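Local atomic coordinates of glycine betaine/carnitine/choline ABC transporter (PDB entry 3O66), a protein that probably binds glycine betaine, carnitine or choline as the substrate-binding part of an ABC-type transport system. Residues Y116-T121 and V192-S197. Numbering follows the deposited sequence.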
ATOM      1  N   TYR A 116      -5.369   0.802   6.613  1.00 24.64           N
ATOM      2  CA  TYR A 116      -6.003   1.719   7.552  1.00 24.53           C
ATOM      3  C   TYR A 116      -5.072   1.747   8.763  1.00 23.25           C
ATOM      4  O   TYR A 116      -4.538   0.713   9.171  1.00 22.64           O
ATOM      5  CB  TYR A 116      -7.392   1.233   7.978  1.00 24.81           C
ATOM      6  CG  TYR A 116      -8.561   1.613   7.055  1.00 28.58           C
ATOM      7  CD1 TYR A 116      -8.413   2.528   6.006  1.00 30.59           C
ATOM      8  CD2 TYR A 116      -9.820   1.061   7.267  1.00 33.51           C
ATOM      9  CE1 TYR A 116      -9.493   2.863   5.177  1.00 33.71           C
ATOM     10  CE2 TYR A 116     -10.913   1.400   6.461  1.00 37.13           C
ATOM     11  CZ  TYR A 116     -10.748   2.303   5.421  1.00 36.65           C
ATOM     12  OH  TYR A 116     -11.837   2.608   4.620  1.00 37.94           O
ATOM     13  N   ALA A 117      -4.886   2.951   9.306  1.00 21.52           N
ATOM     14  CA  ALA A 117      -4.065   3.162  10.470  1.00 21.52           C
ATOM     15  C   ALA A 117      -4.532   4.418  11.158  1.00 20.92           C
ATOM     16  O   ALA A 117      -4.894   5.396  10.501  1.00 21.71           O
ATOM     17  CB  ALA A 117      -2.570   3.319  10.055  1.00 21.44           C
ATOM     18  N   PHE A 118      -4.476   4.404  12.483  1.00 21.50           N
ATOM     19  CA  PHE A 118      -4.778   5.568  13.290  1.00 21.49           C
ATOM     20  C   PHE A 118      -3.584   6.473  13.290  1.00 21.42           C
ATOM     21  O   PHE A 118      -2.444   6.011  13.371  1.00 23.24           O
ATOM     22  CB  PHE A 118      -5.141   5.180  14.729  1.00 22.49           C
ATOM     23  CG  PHE A 118      -6.439   4.433  14.820  1.00 23.12           C
ATOM     24  CD1 PHE A 118      -7.642   5.124  14.866  1.00 23.97           C
ATOM     25  CD2 PHE A 118      -6.460   3.043  14.743  1.00 23.62           C
ATOM     26  CE1 PHE A 118      -8.858   4.433  14.913  1.00 25.01           C
ATOM     27  CE2 PHE A 118      -7.678   2.335  14.770  1.00 25.99           C
ATOM     28  CZ  PHE A 118      -8.870   3.039  14.847  1.00 26.25           C
HETATM   29  N   MSE A 119      -3.844   7.771  13.214  1.00 21.43           N
HETATM   30  CA  MSE A 119      -2.764   8.746  13.094  1.00 21.12           C
HETATM   31  C   MSE A 119      -3.140  10.058  13.744  1.00 20.67           C
HETATM   32  O   MSE A 119      -4.343  10.390  13.878  1.00 21.28           O
HETATM   33  CB  MSE A 119      -2.310   8.943  11.648  1.00 20.98           C
HETATM   34  CG  MSE A 119      -3.452   9.387  10.717  1.00 22.61           C
HETATM   35 SE   MSE A 119      -2.906   9.407   8.845  0.75 22.10          SE
HETATM   36  CE  MSE A 119      -2.745   7.469   8.616  1.00 23.63           C
ATOM     37  N   VAL A 120      -2.102  10.763  14.187  1.00 20.30           N
ATOM     38  CA  VAL A 120      -2.247  12.013  14.943  1.00 20.48           C
ATOM     39  C   VAL A 120      -1.216  13.012  14.465  1.00 21.44           C
ATOM     40  O   VAL A 120      -0.283  12.635  13.726  1.00 22.90           O
ATOM     41  CB  VAL A 120      -2.103  11.784  16.468  1.00 20.66           C
ATOM     42  CG1 VAL A 120      -3.172  10.825  16.955  1.00 21.41           C
ATOM     43  CG2 VAL A 120      -0.634  11.321  16.883  1.00 20.73           C
ATOM     44  N   THR A 121      -1.329  14.266  14.886  1.00 22.34           N
ATOM     45  CA  THR A 121      -0.262  15.230  14.599  1.00 22.94           C
ATOM     46  C   THR A 121       0.944  14.971  15.526  1.00 24.80           C
ATOM     47  O   THR A 121       0.802  14.337  16.583  1.00 25.39           O
ATOM     48  CB  THR A 121      -0.678  16.670  14.864  1.00 22.72           C
ATOM     49  OG1 THR A 121      -1.000  16.807  16.267  1.00 23.27           O
ATOM     50  CG2 THR A 121      -1.882  17.131  13.942  1.00 22.78           C
ATOM     51  N   VAL A 192      -7.584  12.603  16.146  1.00 22.30           N
ATOM     52  CA  VAL A 192      -7.159  11.291  15.635  1.00 21.61           C
ATOM     53  C   VAL A 192      -7.933  11.000  14.332  1.00 21.27           C
ATOM     54  O   VAL A 192      -9.153  11.304  14.228  1.00 21.81           O
ATOM     55  CB  VAL A 192      -7.458  10.166  16.680  1.00 21.30           C
ATOM     56  CG1 VAL A 192      -6.945   8.804  16.185  1.00 23.04           C
ATOM     57  CG2 VAL A 192      -6.846  10.481  18.025  1.00 21.59           C
ATOM     58  N   ALA A 193      -7.245  10.407  13.346  1.00 20.75           N
ATOM     59  CA  ALA A 193      -7.853  10.039  12.081  1.00 20.68           C
ATOM     60  C   ALA A 193      -7.520   8.578  11.813  1.00 20.97           C
ATOM     61  O   ALA A 193      -6.415   8.105  12.170  1.00 21.91           O
ATOM     62  CB  ALA A 193      -7.309  10.921  10.938  1.00 20.90           C
ATOM     63  N   LEU A 194      -8.473   7.856  11.242  1.00 20.23           N
ATOM     64  CA  LEU A 194      -8.168   6.554  10.660  1.00 20.33           C
ATOM     65  C   LEU A 194      -7.930   6.790   9.163  1.00 20.23           C
ATOM     66  O   LEU A 194      -8.880   6.981   8.385  1.00 22.39           O
ATOM     67  CB  LEU A 194      -9.331   5.595  10.879  1.00 20.61           C
ATOM     68  CG  LEU A 194      -9.057   4.156  10.393  1.00 22.17           C
ATOM     69  CD1 LEU A 194      -7.890   3.467  11.182  1.00 20.72           C
ATOM     70  CD2 LEU A 194     -10.336   3.407  10.536  1.00 23.59           C
ATOM     71  N   GLY A 195      -6.674   6.797   8.757  1.00 19.90           N
ATOM     72  CA  GLY A 195      -6.275   7.216   7.377  1.00 19.69           C
ATOM     73  C   GLY A 195      -5.596   6.048   6.705  1.00 20.37           C
ATOM     74  O   GLY A 195      -5.544   4.973   7.277  1.00 21.92           O
ATOM     75  N   TYR A 196      -5.106   6.221   5.483  1.00 21.23           N
ATOM     76  CA  TYR A 196      -4.271   5.200   4.866  1.00 21.44           C
ATOM     77  C   TYR A 196      -2.808   5.471   5.210  1.00 21.34           C
ATOM     78  O   TYR A 196      -2.357   6.630   5.170  1.00 21.47           O
ATOM     79  CB  TYR A 196      -4.433   5.249   3.352  1.00 22.98           C
ATOM     80  CG  TYR A 196      -5.649   4.534   2.841  1.00 24.09           C
ATOM     81  CD1 TYR A 196      -5.734   3.130   2.904  1.00 28.46           C
ATOM     82  CD2 TYR A 196      -6.711   5.237   2.277  1.00 27.36           C
ATOM     83  CE1 TYR A 196      -6.855   2.451   2.415  1.00 29.41           C
ATOM     84  CE2 TYR A 196      -7.826   4.570   1.777  1.00 28.28           C
ATOM     85  CZ  TYR A 196      -7.899   3.191   1.861  1.00 31.67           C
ATOM     86  OH  TYR A 196      -9.007   2.547   1.367  1.00 34.17           O
ATOM     87  N   SER A 197      -2.070   4.416   5.514  1.00 20.20           N
ATOM     88  CA  SER A 197      -0.719   4.552   6.094  1.00 21.67           C
ATOM     89  C   SER A 197       0.364   5.038   5.133  1.00 21.84           C
ATOM     90  O   SER A 197       1.486   5.299   5.575  1.00 23.29           O
ATOM     91  CB  SER A 197      -0.300   3.215   6.700  1.00 20.99           C
ATOM     92  OG  SER A 197      -0.229   2.251   5.655  1.00 23.10           O
TER
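Leu-194 sets its methyl CD1 over the centre of the Phe-118 ring, on one face, a CH-pi contact 3.7 Å from the centroid and 7° off the ring normal. Its CG stands anti to the backbone N (chi1 -175°), which carries the same methyl to 3.9 Å from Tyr-116 CB. Val-192 CG1 closes on the Phe-118 ring at its edge, and Leu-145 and Met-147 of strand 144-148 pack against the same cluster, where a flat ring and branched aliphatic chains suit close apolar packing. In the backbone, Ala-117 exchanges two hydrogen bonds with Gly-195, and Met-119 two with Ala-193, the Met-119 N to Ala-193 O bond measuring 2.8 Å. These antiparallel pairs join neighbouring strands in the mixed five-stranded sheet of one lobe of the two-lobed substrate-binding-protein (periplasmic-binding-protein type) fold. On the sheet's other face the selenomethionine Met-119 folds across small residues, Ala-193 and Gly-195: bent at chi3 (69°), it lays CE 3.7 Å from Gly-195 C, and glycine, having no side chain, lets the selenium-bearing chain run close along the backbone. Helix 181-186 covers this side with Tyr-182 and Leu-185. Packing relaxes at the Tyr-116 end, where Tyr-116 CE1 lies 3.7 Å from Tyr-196 CZ, over one face of that ring, with the planes inclined at 45°. Tyr-196 is exposed, and tyrosine suits the place because its ring can pack while its hydroxyl is compatible with water; its side chain lies near a bound acetate and a triethylene glycol.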